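Local coordinates for hypothetical protein (Caulobacter vibrioides, PDB 2QAS), which probably serves as the adaptor SspB, which delivers ssrA-tagged proteins to the ClpX unfoldase for degradation, at residues A31-A36 with L83-T88; Y48-T53 with L110-D115; S59-L64 with K101-P106; Q77-D82 with T93-G98. All coordinates share one frame; numbering follows the deposited sequence.

Contact 1 (A31-A36 with L83-T88); sequences ALKKAA and LAPGET
The carboxylate of Glu87 is held by two lysines of helix 16-35, Lys33 across the contact and Lys29. Lys33 forms a salt bridge with it, NZ of Lys33 lying 3.2 Å from OE1 of Glu87 in a weak hydrogen bond; OE2 is taken by Lys29, one turn earlier on the helix and the stronger of the two partners. The side chains of Lys33 and Glu87 meet at about a right angle. The lysine runs straight out beyond CG, whereas the glutamate folds at its second torsion (chi2 -75°), which returns the carboxylate to the helix although CB sets off away from it. On its way the lysine chain passes the proline ring, with CG of Lys33 4.0 Å from CG of Pro85. Charge thus occupies the exposed margin, and behind it the contact turns to carbon. The methyl of Ala36 touches Leu83 and Pro85, its CB 3.5 Å from CD of Pro85 and 4.0 Å from CG of Leu83. CG of Leu83 is anti to its backbone N (chi1 173°), and branch CD2 points into the helix and reaches CB of Ala35 at 3.7 Å. CB of Leu32 meets CB of Pro85 at 4.0 Å, and Phe90 of the adjoining strand touches both Leu32 and Leu83. The helix also faces the second subunit, where Lys34 hydrogen-bonds Met14 O of that chain. Helix and strand axes come within 8.0 Å at 143°, an example of a long N-terminal helix closing over the end of a small beta domain, as in the SspB family.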
loop_
_atom_site.group_PDB
_atom_site.type_symbol
_atom_site.label_atom_id
_atom_site.label_comp_id
_atom_site.label_asym_id
_atom_site.label_seq_id
_atom_site.Cartn_x
_atom_site.Cartn_y
_atom_site.Cartn_z
ATOM N N ALA A 31 8.689 1.623 7.035
ATOM C CA ALA A 31 9.989 2.279 7.158
ATOM C C ALA A 31 10.257 2.625 8.630
ATOM O O ALA A 31 11.388 2.497 9.116
ATOM C CB ALA A 31 10.018 3.543 6.307
ATOM N N LEU A 32 9.221 3.062 9.341
ATOM C CA LEU A 32 9.371 3.392 10.753
ATOM C C LEU A 32 9.622 2.152 11.613
ATOM O O LEU A 32 10.133 2.266 12.717
ATOM C CB LEU A 32 8.140 4.149 11.272
ATOM C CG LEU A 32 8.007 5.580 10.731
ATOM C CD1 LEU A 32 6.728 6.221 11.206
ATOM C CD2 LEU A 32 9.192 6.400 11.186
ATOM N N LYS A 33 9.265 0.969 11.120
ATOM C CA LYS A 33 9.501 -0.251 11.891
ATOM C C LYS A 33 10.951 -0.669 11.755
ATOM O O LYS A 33 11.521 -1.263 12.665
ATOM C CB LYS A 33 8.572 -1.395 11.449
ATOM C CG LYS A 33 7.149 -1.224 11.960
ATOM C CD LYS A 33 6.275 -2.440 11.720
ATOM C CE LYS A 33 4.909 -2.259 12.397
ATOM N NZ LYS A 33 4.001 -3.448 12.245
ATOM N N LYS A 34 11.553 -0.361 10.616
ATOM C CA LYS A 34 12.960 -0.680 10.425
ATOM C C LYS A 34 13.782 0.316 11.241
ATOM O O LYS A 34 14.848 -0.015 11.749
ATOM C CB LYS A 34 13.341 -0.581 8.944
ATOM C CG LYS A 34 12.625 -1.582 8.052
ATOM C CD LYS A 34 13.181 -1.556 6.639
ATOM C CE LYS A 34 12.478 -2.575 5.746
ATOM N NZ LYS A 34 13.122 -2.669 4.395
ATOM N N ALA A 35 13.271 1.538 11.369
ATOM C CA ALA A 35 13.955 2.585 12.124
ATOM C C ALA A 35 13.827 2.339 13.621
ATOM O O ALA A 35 14.658 2.788 14.407
ATOM C CB ALA A 35 13.371 3.953 11.772
ATOM N N ALA A 36 12.773 1.635 14.016
ATOM C CA ALA A 36 12.546 1.343 15.423
ATOM C C ALA A 36 13.323 0.103 15.835
ATOM O O ALA A 36 13.421 -0.209 17.019
ATOM C CB ALA A 36 11.064 1.145 15.680
ATOM N N LEU A 83 11.409 5.333 19.473
ATOM C CA LEU A 83 10.469 5.340 18.366
ATOM C C LEU A 83 9.579 4.109 18.554
ATOM O O LEU A 83 10.078 2.979 18.600
ATOM C CB LEU A 83 11.225 5.243 17.044
ATOM C CG LEU A 83 10.378 5.075 15.787
ATOM C CD1 LEU A 83 9.386 6.207 15.673
ATOM C CD2 LEU A 83 11.284 5.030 14.592
ATOM N N ALA A 84 8.274 4.326 18.682
ATOM C CA ALA A 84 7.326 3.230 18.877
ATOM C C ALA A 84 6.247 3.288 17.807
ATOM O O ALA A 84 5.238 3.974 17.968
ATOM C CB ALA A 84 6.688 3.327 20.244
ATOM N N PRO A 85 6.456 2.575 16.690
ATOM C CA PRO A 85 5.481 2.565 15.596
ATOM C C PRO A 85 4.367 1.535 15.760
ATOM O O PRO A 85 4.553 0.351 15.475
ATOM C CB PRO A 85 6.349 2.309 14.365
ATOM C CG PRO A 85 7.409 1.415 14.893
ATOM C CD PRO A 85 7.746 2.009 16.248
ATOM N N GLY A 86 3.215 2.002 16.239
ATOM C CA GLY A 86 2.072 1.126 16.423
ATOM C C GLY A 86 1.495 0.769 15.065
ATOM O O GLY A 86 2.093 1.092 14.036
ATOM N N GLU A 87 0.335 0.121 15.038
ATOM C CA GLU A 87 -0.246 -0.254 13.753
ATOM C C GLU A 87 -1.031 0.889 13.110
ATOM O O GLU A 87 -1.158 0.934 11.889
ATOM C CB GLU A 87 -1.124 -1.514 13.896
ATOM C CG GLU A 87 -0.352 -2.795 14.338
ATOM C CD GLU A 87 0.508 -3.456 13.237
ATOM O OE1 GLU A 87 1.277 -4.390 13.553
ATOM O OE2 GLU A 87 0.415 -3.062 12.059
ATOM N N THR A 88 -1.529 1.823 13.917
ATOM C CA THR A 88 -2.286 2.948 13.374
ATOM C C THR A 88 -1.629 4.324 13.555
ATOM O O THR A 88 -2.033 5.302 12.926
ATOM C CB THR A 88 -3.701 2.996 13.978
ATOM O OG1 THR A 88 -3.611 3.070 15.408
ATOM C CG2 THR A 88 -4.482 1.748 13.588
#

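Contact 2 (Y48-T53 with L110-D115); sequences YITFKT and LTRFYD
The ring of Tyr48 receives the carbonyl oxygen of Tyr114 at its edge, in the ring plane, and the ring of Phe113 takes methyl CD1 of Ile49 at its CD1 edge. Within the second strand, Arg112 lays one face of its guanidinium over CB of Tyr114, 3.8 Å above the group's plane, and its NH2 hangs over one face of the Tyr114 ring, toward the rim. Tyr48 and Tyr114 form a hydrogen-bonded pair, N of Tyr48 lying 2.9 Å from O of Tyr114. At Thr50 the regular register breaks: the one carbonyl oxygen of Thr50 accepts from N of Thr111 at 2.9 Å and, more weakly, from N of Arg112 at 3.4 Å. In return, N of Thr50 gives a nearly straight bond to O of Arg112 (169° at the hydrogen). A water beside this pair lies 2.8 Å from OG1 of Thr50 and makes weak bonds to Tyr48 O and Arg112 NH1, while the same hydroxyl also bonds Thr73 on the next strand. The face carrying Ile49, Phe51, Leu110 and Phe113 is apolar. CG2 of Ile49, anti to the backbone nitrogen, reaches CG of Leu110 at 4.0 Å, and helix 16-35 covers Leu110 and Phe113 through Val28. By sharing the carbonyl oxygen of Thr50, two residues, Thr111 and Arg112, face one: a classic beta bulge between the two central strands of a four-stranded antiparallel sheet.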
loop_
_atom_site.group_PDB
_atom_site.type_symbol
_atom_site.label_atom_id
_atom_site.label_comp_id
_atom_site.label_asym_id
_atom_site.label_seq_id
_atom_site.Cartn_x
_atom_site.Cartn_y
_atom_site.Cartn_z
ATOM N N TYR A 48 12.317 12.167 6.740
ATOM C CA TYR A 48 11.671 13.451 6.930
ATOM C C TYR A 48 10.182 13.143 6.857
ATOM O O TYR A 48 9.684 12.705 5.822
ATOM C CB TYR A 48 12.047 14.439 5.831
ATOM C CG TYR A 48 13.390 15.099 6.038
ATOM C CD1 TYR A 48 14.580 14.423 5.767
ATOM C CD2 TYR A 48 13.470 16.396 6.554
ATOM C CE1 TYR A 48 15.820 15.014 6.008
ATOM C CE2 TYR A 48 14.703 17.002 6.799
ATOM C CZ TYR A 48 15.875 16.306 6.525
ATOM O OH TYR A 48 17.091 16.912 6.781
ATOM N N ILE A 49 9.483 13.344 7.965
ATOM C CA ILE A 49 8.056 13.086 8.026
ATOM C C ILE A 49 7.314 14.404 8.181
ATOM O O ILE A 49 7.625 15.190 9.075
ATOM C CB ILE A 49 7.686 12.220 9.258
ATOM C CG1 ILE A 49 8.552 10.965 9.315
ATOM C CG2 ILE A 49 6.216 11.866 9.217
ATOM C CD1 ILE A 49 8.400 10.101 8.135
ATOM N N THR A 50 6.332 14.656 7.324
ATOM C CA THR A 50 5.564 15.886 7.449
ATOM C C THR A 50 4.127 15.504 7.756
ATOM O O THR A 50 3.581 14.606 7.129
ATOM C CB THR A 50 5.612 16.715 6.158
ATOM O OG1 THR A 50 6.977 16.909 5.763
ATOM C CG2 THR A 50 4.965 18.070 6.381
ATOM N N PHE A 51 3.520 16.170 8.729
ATOM C CA PHE A 51 2.143 15.865 9.104
ATOM C C PHE A 51 1.304 17.079 9.494
ATOM O O PHE A 51 1.825 18.153 9.822
ATOM C CB PHE A 51 2.116 14.887 10.272
ATOM C CG PHE A 51 2.712 15.441 11.536
ATOM C CD1 PHE A 51 4.092 15.511 11.697
ATOM C CD2 PHE A 51 1.890 15.901 12.562
ATOM C CE1 PHE A 51 4.645 16.029 12.863
ATOM C CE2 PHE A 51 2.427 16.422 13.734
ATOM C CZ PHE A 51 3.810 16.487 13.890
ATOM N N LYS A 52 -0.007 16.873 9.482
ATOM C CA LYS A 52 -0.965 17.909 9.831
ATOM C C LYS A 52 -1.099 17.921 11.347
ATOM O O LYS A 52 -1.566 16.955 11.938
ATOM C CB LYS A 52 -2.323 17.603 9.184
ATOM C CG LYS A 52 -3.203 18.824 8.954
ATOM C CD LYS A 52 -2.671 19.688 7.806
ATOM C CE LYS A 52 -3.401 21.031 7.728
ATOM N NZ LYS A 52 -4.885 20.859 7.712
ATOM N N THR A 53 -0.681 19.022 11.960
ATOM C CA THR A 53 -0.719 19.203 13.408
ATOM C C THR A 53 -2.113 19.119 14.027
ATOM O O THR A 53 -2.273 18.642 15.155
ATOM C CB THR A 53 -0.119 20.563 13.788
ATOM O OG1 THR A 53 1.235 20.625 13.331
ATOM C CG2 THR A 53 -0.147 20.761 15.292
ATOM N N LEU A 110 -0.206 12.000 8.062
ATOM C CA LEU A 110 0.912 12.209 7.150
ATOM C C LEU A 110 0.553 12.883 5.841
ATOM O O LEU A 110 -0.509 12.631 5.272
ATOM C CB LEU A 110 1.588 10.880 6.837
ATOM C CG LEU A 110 2.752 10.493 7.740
ATOM C CD1 LEU A 110 2.370 10.635 9.202
ATOM C CD2 LEU A 110 3.143 9.070 7.414
ATOM N N THR A 111 1.452 13.737 5.360
ATOM C CA THR A 111 1.234 14.419 4.097
ATOM C C THR A 111 2.479 14.317 3.222
ATOM O O THR A 111 2.421 14.546 2.017
ATOM C CB THR A 111 0.870 15.909 4.294
ATOM O OG1 THR A 111 2.015 16.634 4.741
ATOM C CG2 THR A 111 -0.238 16.057 5.322
ATOM N N ARG A 112 3.611 13.961 3.813
ATOM C CA ARG A 112 4.817 13.841 3.010
ATOM C C ARG A 112 5.854 12.937 3.657
ATOM O O ARG A 112 5.959 12.877 4.881
ATOM C CB ARG A 112 5.419 15.224 2.755
ATOM C CG ARG A 112 6.394 15.243 1.594
ATOM C CD ARG A 112 7.540 16.206 1.830
ATOM N NE ARG A 112 8.503 16.173 0.731
ATOM C CZ ARG A 112 9.750 16.631 0.811
ATOM N NH1 ARG A 112 10.194 17.161 1.949
ATOM N NH2 ARG A 112 10.559 16.556 -0.245
ATOM N N PHE A 113 6.608 12.229 2.824
ATOM C CA PHE A 113 7.649 11.316 3.277
ATOM C C PHE A 113 8.849 11.494 2.366
ATOM O O PHE A 113 8.692 11.524 1.149
ATOM C CB PHE A 113 7.177 9.869 3.186
ATOM C CG PHE A 113 8.168 8.883 3.727
ATOM C CD1 PHE A 113 8.342 8.740 5.106
ATOM C CD2 PHE A 113 8.954 8.120 2.864
ATOM C CE1 PHE A 113 9.289 7.851 5.619
ATOM C CE2 PHE A 113 9.907 7.226 3.362
ATOM C CZ PHE A 113 10.075 7.092 4.745
ATOM N N TYR A 114 10.042 11.599 2.942
ATOM C CA TYR A 114 11.241 11.800 2.140
ATOM C C TYR A 114 12.513 11.264 2.798
ATOM O O TYR A 114 12.773 11.529 3.967
ATOM C CB TYR A 114 11.410 13.304 1.841
ATOM C CG TYR A 114 12.536 13.623 0.875
ATOM C CD1 TYR A 114 12.546 13.083 -0.409
ATOM C CD2 TYR A 114 13.612 14.433 1.255
ATOM C CE1 TYR A 114 13.596 13.332 -1.299
ATOM C CE2 TYR A 114 14.684 14.691 0.367
ATOM C CZ TYR A 114 14.663 14.135 -0.908
ATOM O OH TYR A 114 15.691 14.363 -1.800
ATOM N N ASP A 115 13.293 10.499 2.040
ATOM C CA ASP A 115 14.563 9.963 2.518
ATOM C C ASP A 115 15.623 10.505 1.565
ATOM O O ASP A 115 15.864 9.932 0.510
ATOM C CB ASP A 115 14.589 8.436 2.466
ATOM C CG ASP A 115 15.908 7.855 2.974
ATOM O OD1 ASP A 115 16.927 8.587 3.012
ATOM O OD2 ASP A 115 15.943 6.658 3.329
HETATM O O HOH W 1 8.976 15.394 4.471
#

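Contact 3 (S59-L64 with K101-P106); sequences SGPQDL and KRLSVP
Ser59 and Ser104 form one isolated antiparallel bridge, a hydrogen-bonded pair in which N of Ser59 lies 3.3 Å from O of Ser104 and N of Ser104 lies 3.2 Å from O of Ser59. Past this point segment 59-64 swings off the strand toward a helix. Gly60, with no side chain of its own, brings its CA to 3.9 Å from CD2 of Leu103. Pro61 follows at the N-cap position and lays its ring obliquely against the lysine chain, CG of Pro61 being 3.8 Å from CD of Lys101 and about as far from CB. Lys101 runs extended to CE and then bends (chi4 -57°), carrying the ammonium group beside the first turn of the helix. There NZ of Lys101 and OD2 of Asp63 approach from opposite directions, but at 3.8 Å the salt bridge is long. On the buried side Leu64 meets Leu103 at about a right angle, with their CD2 methyls 4.1 Å apart; the same CD2 of Leu103 also borders Gly60. Phe96 on strand 89-96 touches both Leu64 and Lys101. Strand 99-106 is an outer strand of its three-stranded sheet, bonded through Lys101, Leu103 and Val105 to strand 89-96; the short 59-60 segment lines its other edge and leads into helix 62-67.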
loop_
_atom_site.group_PDB
_atom_site.type_symbol
_atom_site.label_atom_id
_atom_site.label_comp_id
_atom_site.label_asym_id
_atom_site.label_seq_id
_atom_site.Cartn_x
_atom_site.Cartn_y
_atom_site.Cartn_z
ATOM N N SER A 59 -1.012 14.098 19.287
ATOM C CA SER A 59 -0.832 14.697 20.595
ATOM C C SER A 59 0.610 15.156 20.750
ATOM O O SER A 59 1.522 14.587 20.158
ATOM C CB SER A 59 -1.191 13.682 21.678
ATOM O OG SER A 59 -0.529 12.455 21.431
ATOM N N GLY A 60 0.807 16.197 21.545
ATOM C CA GLY A 60 2.142 16.717 21.766
ATOM C C GLY A 60 2.061 17.862 22.746
ATOM O O GLY A 60 0.959 18.264 23.115
ATOM N N PRO A 61 3.197 18.411 23.198
ATOM C CA PRO A 61 3.094 19.521 24.146
ATOM C C PRO A 61 2.249 20.623 23.513
ATOM O O PRO A 61 2.417 20.948 22.334
ATOM C CB PRO A 61 4.549 19.937 24.351
ATOM C CG PRO A 61 5.304 18.663 24.112
ATOM C CD PRO A 61 4.605 18.109 22.895
ATOM N N GLN A 62 1.335 21.182 24.299
ATOM C CA GLN A 62 0.447 22.238 23.825
ATOM C C GLN A 62 1.242 23.402 23.231
ATOM O O GLN A 62 0.870 23.957 22.196
ATOM C CB GLN A 62 -0.430 22.739 24.983
ATOM C CG GLN A 62 -1.838 23.163 24.564
ATOM C CD GLN A 62 -2.683 23.663 25.730
ATOM O OE1 GLN A 62 -2.424 24.732 26.285
ATOM N NE2 GLN A 62 -3.698 22.887 26.107
ATOM N N ASP A 63 2.337 23.762 23.891
ATOM C CA ASP A 63 3.187 24.859 23.440
ATOM C C ASP A 63 3.719 24.597 22.038
ATOM O O ASP A 63 3.604 25.439 21.149
ATOM C CB ASP A 63 4.365 25.044 24.402
ATOM C CG ASP A 63 5.181 23.765 24.584
ATOM O OD1 ASP A 63 4.668 22.817 25.226
ATOM O OD2 ASP A 63 6.331 23.708 24.079
ATOM N N LEU A 64 4.303 23.420 21.853
ATOM C CA LEU A 64 4.869 23.022 20.570
ATOM C C LEU A 64 3.837 23.023 19.445
ATOM O O LEU A 64 4.058 23.624 18.396
ATOM C CB LEU A 64 5.494 21.631 20.700
ATOM C CG LEU A 64 6.059 20.993 19.433
ATOM C CD1 LEU A 64 7.110 21.902 18.823
ATOM C CD2 LEU A 64 6.643 19.632 19.775
ATOM N N LYS A 101 10.846 16.137 24.010
ATOM C CA LYS A 101 9.384 16.110 24.009
ATOM C C LYS A 101 8.827 14.913 23.231
ATOM O O LYS A 101 9.443 14.437 22.275
ATOM C CB LYS A 101 8.833 17.404 23.401
ATOM C CG LYS A 101 9.240 18.660 24.146
ATOM C CD LYS A 101 8.817 19.916 23.402
ATOM C CE LYS A 101 9.292 21.179 24.133
ATOM N NZ LYS A 101 8.785 21.247 25.546
ATOM N N ARG A 102 7.653 14.445 23.645
ATOM C CA ARG A 102 6.989 13.304 23.017
ATOM C C ARG A 102 5.920 13.695 22.008
ATOM O O ARG A 102 5.225 14.694 22.175
ATOM C CB ARG A 102 6.353 12.418 24.082
ATOM C CG ARG A 102 7.180 11.201 24.452
ATOM C CD ARG A 102 6.615 9.930 23.833
ATOM N NE ARG A 102 7.699 9.104 23.323
ATOM C CZ ARG A 102 7.556 7.876 22.846
ATOM N NH1 ARG A 102 6.363 7.302 22.817
ATOM N NH2 ARG A 102 8.610 7.239 22.366
ATOM N N LEU A 103 5.781 12.881 20.968
ATOM C CA LEU A 103 4.801 13.121 19.920
ATOM C C LEU A 103 4.158 11.831 19.471
ATOM O O LEU A 103 4.806 10.781 19.419
ATOM C CB LEU A 103 5.459 13.739 18.694
ATOM C CG LEU A 103 5.883 15.196 18.709
ATOM C CD1 LEU A 103 6.551 15.498 17.378
ATOM C CD2 LEU A 103 4.669 16.096 18.919
ATOM N N SER A 104 2.881 11.927 19.130
ATOM C CA SER A 104 2.128 10.799 18.617
ATOM C C SER A 104 1.514 11.273 17.321
ATOM O O SER A 104 0.826 12.291 17.293
ATOM C CB SER A 104 1.041 10.370 19.592
ATOM O OG SER A 104 1.578 9.435 20.504
ATOM N N VAL A 105 1.778 10.543 16.247
ATOM C CA VAL A 105 1.252 10.926 14.947
ATOM C C VAL A 105 0.588 9.759 14.235
ATOM O O VAL A 105 1.180 8.687 14.098
ATOM C CB VAL A 105 2.381 11.484 14.053
ATOM C CG1 VAL A 105 1.822 11.896 12.700
ATOM C CG2 VAL A 105 3.051 12.659 14.751
ATOM N N PRO A 106 -0.667 9.943 13.790
ATOM C CA PRO A 106 -1.336 8.843 13.091
ATOM C C PRO A 106 -0.801 8.819 11.669
ATOM O O PRO A 106 -0.380 9.853 11.143
ATOM C CB PRO A 106 -2.816 9.244 13.136
ATOM C CG PRO A 106 -2.904 10.178 14.302
ATOM C CD PRO A 106 -1.640 10.986 14.157
#

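Contact 4 (Q77-D82 with T93-G98); sequences QHQYWD and TLKFGG
Lys95 crosses the indole of Trp81 obliquely, the two standing on the partner strands of a beta hairpin, strands 81-85 and 89-96. CB of Lys95 is only loosely near OE1 of Gln79, at 4.2 Å. CG, set anti to the carbonyl carbon (chi1 -83°), comes to 4.0 Å from CZ3 of Trp81. From there the chain is extended: CD of Lys95 again meets OE1 of Gln79, at 3.8 Å, and also approaches CH2 of the indole. CE remains beside that atom, 3.9 Å from CH2 of Trp81, and NZ of Lys95 ends at the same distance from CH2. The lysine chain thus passes CZ3 and CH2 of the six-membered ring, with NZ obliquely placed to it. The backbone beneath is closed by a hydrogen-bonded pair, N of Trp81 lying 3.0 Å from O of Thr93, with Thr93 N returning a bond to Trp81 O. On the other side of the strand, CD2 of Leu94 packs against CB of Tyr80 at 3.5 Å. Beyond the ends of strands 81-85 and 89-96, residues of both segments hold a bound peptide: Gln79 NE2 bonds its backbone, and the amides of Gly97 and Gly98 bond acidic side-chain atoms of the peptide. This is consistent with the recognition of ssrA-type tags by SspB. Where the strands part, a water replaces direct pairing: it donates to O of Gln79 at 2.7 Å and accepts from N of Lys95.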
loop_
_atom_site.group_PDB
_atom_site.type_symbol
_atom_site.label_atom_id
_atom_site.label_comp_id
_atom_site.label_asym_id
_atom_site.label_seq_id
_atom_site.Cartn_x
_atom_site.Cartn_y
_atom_site.Cartn_z
ATOM N N GLN A 77 16.970 11.132 12.315
ATOM C CA GLN A 77 18.325 10.851 11.878
ATOM C C GLN A 77 19.281 10.757 13.059
ATOM O O GLN A 77 19.614 9.656 13.510
ATOM C CB GLN A 77 18.761 11.957 10.905
ATOM C CG GLN A 77 20.188 11.887 10.364
ATOM C CD GLN A 77 20.449 12.932 9.256
ATOM O OE1 GLN A 77 20.125 14.117 9.402
ATOM N NE2 GLN A 77 21.041 12.488 8.154
ATOM N N HIS A 78 19.697 11.915 13.572
ATOM C CA HIS A 78 20.639 11.970 14.685
ATOM C C HIS A 78 20.010 12.130 16.050
ATOM O O HIS A 78 20.641 11.799 17.051
ATOM C CB HIS A 78 21.617 13.134 14.494
ATOM C CG HIS A 78 22.361 13.092 13.200
ATOM N ND1 HIS A 78 22.287 14.105 12.267
ATOM C CD2 HIS A 78 23.172 12.147 12.669
ATOM C CE1 HIS A 78 23.017 13.784 11.213
ATOM N NE2 HIS A 78 23.565 12.600 11.432
ATOM N N GLN A 79 18.783 12.643 16.111
ATOM C CA GLN A 79 18.178 12.881 17.417
ATOM C C GLN A 79 16.731 12.472 17.621
ATOM O O GLN A 79 15.809 13.277 17.472
ATOM C CB GLN A 79 18.352 14.363 17.779
ATOM C CG GLN A 79 19.822 14.771 17.943
ATOM C CD GLN A 79 19.989 16.214 18.389
ATOM O OE1 GLN A 79 19.398 16.634 19.378
ATOM N NE2 GLN A 79 20.801 16.978 17.663
ATOM N N TYR A 80 16.547 11.200 17.948
ATOM C CA TYR A 80 15.230 10.652 18.228
ATOM C C TYR A 80 15.398 9.433 19.119
ATOM O O TYR A 80 16.339 8.650 18.977
ATOM C CB TYR A 80 14.477 10.285 16.957
ATOM C CG TYR A 80 15.006 9.090 16.206
ATOM C CD1 TYR A 80 16.012 9.229 15.260
ATOM C CD2 TYR A 80 14.435 7.830 16.383
ATOM C CE1 TYR A 80 16.433 8.144 14.490
ATOM C CE2 TYR A 80 14.844 6.744 15.624
ATOM C CZ TYR A 80 15.842 6.905 14.676
ATOM O OH TYR A 80 16.234 5.826 13.904
ATOM N N TRP A 81 14.469 9.278 20.046
ATOM C CA TRP A 81 14.542 8.203 21.004
ATOM C C TRP A 81 13.209 7.527 21.130
ATOM O O TRP A 81 12.167 8.123 20.836
ATOM C CB TRP A 81 14.939 8.782 22.364
ATOM C CG TRP A 81 16.291 9.402 22.367
ATOM C CD1 TRP A 81 17.467 8.783 22.672
ATOM C CD2 TRP A 81 16.631 10.736 21.944
ATOM N NE1 TRP A 81 18.523 9.643 22.457
ATOM C CE2 TRP A 81 18.041 10.846 22.010
ATOM C CE3 TRP A 81 15.884 11.841 21.514
ATOM C CZ2 TRP A 81 18.723 12.018 21.662
ATOM C CZ3 TRP A 81 16.561 13.015 21.167
ATOM C CH2 TRP A 81 17.968 13.092 21.243
ATOM N N ASP A 82 13.260 6.272 21.566
ATOM C CA ASP A 82 12.073 5.475 21.805
ATOM C C ASP A 82 11.003 5.556 20.718
ATOM O O ASP A 82 9.834 5.820 20.997
ATOM C CB ASP A 82 11.504 5.882 23.159
ATOM C CG ASP A 82 12.560 5.819 24.268
ATOM O OD1 ASP A 82 13.119 4.713 24.512
ATOM O OD2 ASP A 82 12.842 6.872 24.896
ATOM N N THR A 93 10.291 10.489 20.697
ATOM C CA THR A 93 10.782 11.565 21.538
ATOM C C THR A 93 11.820 12.310 20.709
ATOM O O THR A 93 12.745 11.699 20.167
ATOM C CB THR A 93 11.468 11.042 22.793
ATOM O OG1 THR A 93 10.512 10.356 23.602
ATOM C CG2 THR A 93 12.071 12.202 23.587
ATOM N N LEU A 94 11.657 13.623 20.603
ATOM C CA LEU A 94 12.580 14.463 19.859
ATOM C C LEU A 94 12.965 15.656 20.755
ATOM O O LEU A 94 12.386 15.851 21.829
ATOM C CB LEU A 94 11.895 14.970 18.593
ATOM C CG LEU A 94 11.320 13.965 17.592
ATOM C CD1 LEU A 94 10.595 14.717 16.487
ATOM C CD2 LEU A 94 12.440 13.093 17.010
ATOM N N LYS A 95 13.921 16.465 20.312
ATOM C CA LYS A 95 14.356 17.625 21.086
ATOM C C LYS A 95 14.061 18.928 20.384
ATOM O O LYS A 95 14.290 19.064 19.186
ATOM C CB LYS A 95 15.855 17.560 21.350
ATOM C CG LYS A 95 16.220 16.722 22.521
ATOM C CD LYS A 95 17.713 16.730 22.744
ATOM C CE LYS A 95 18.042 15.885 23.959
ATOM N NZ LYS A 95 19.459 15.490 23.905
ATOM N N PHE A 96 13.553 19.889 21.137
ATOM C CA PHE A 96 13.243 21.206 20.596
ATOM C C PHE A 96 13.940 22.202 21.512
ATOM O O PHE A 96 13.590 22.324 22.692
ATOM C CB PHE A 96 11.732 21.430 20.580
ATOM C CG PHE A 96 10.986 20.386 19.805
ATOM C CD1 PHE A 96 10.686 19.163 20.379
ATOM C CD2 PHE A 96 10.618 20.612 18.480
ATOM C CE1 PHE A 96 10.026 18.170 19.646
ATOM C CE2 PHE A 96 9.960 19.627 17.736
ATOM C CZ PHE A 96 9.663 18.404 18.321
ATOM N N GLY A 97 14.944 22.892 20.969
ATOM C CA GLY A 97 15.700 23.828 21.776
ATOM C C GLY A 97 16.331 23.069 22.934
ATOM O O GLY A 97 16.296 23.531 24.081
ATOM N N GLY A 98 16.882 21.891 22.632
ATOM C CA GLY A 98 17.518 21.064 23.643
ATOM C C GLY A 98 16.590 20.393 24.644
ATOM O O GLY A 98 17.057 19.638 25.502
HETATM O O HOH W 2 15.135 15.891 17.905
#

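In the fold
Contact 2, its centre about 5 Å from the centre of the chain, joins two strands of the four-stranded sheet; the other three reach the three-stranded sheet. Contact 4 is a surface contact, the others partly buried. Contacts 1 and 4 share strand 81-85, one covering it with a helix, the other pairing it with its hairpin neighbour. Contact 3 takes the far outer strand, whose Lys101 N probably bonds Leu94 O of contact 4. Chemistry follows position: backbone hydrogen bonds interrupted by a bulge near the centre, apolar packing edged by a salt bridge in contact 1 and a long one in contact 3, which adds a single backbone bridge, and water and peptide-binding polar groups in contact 4.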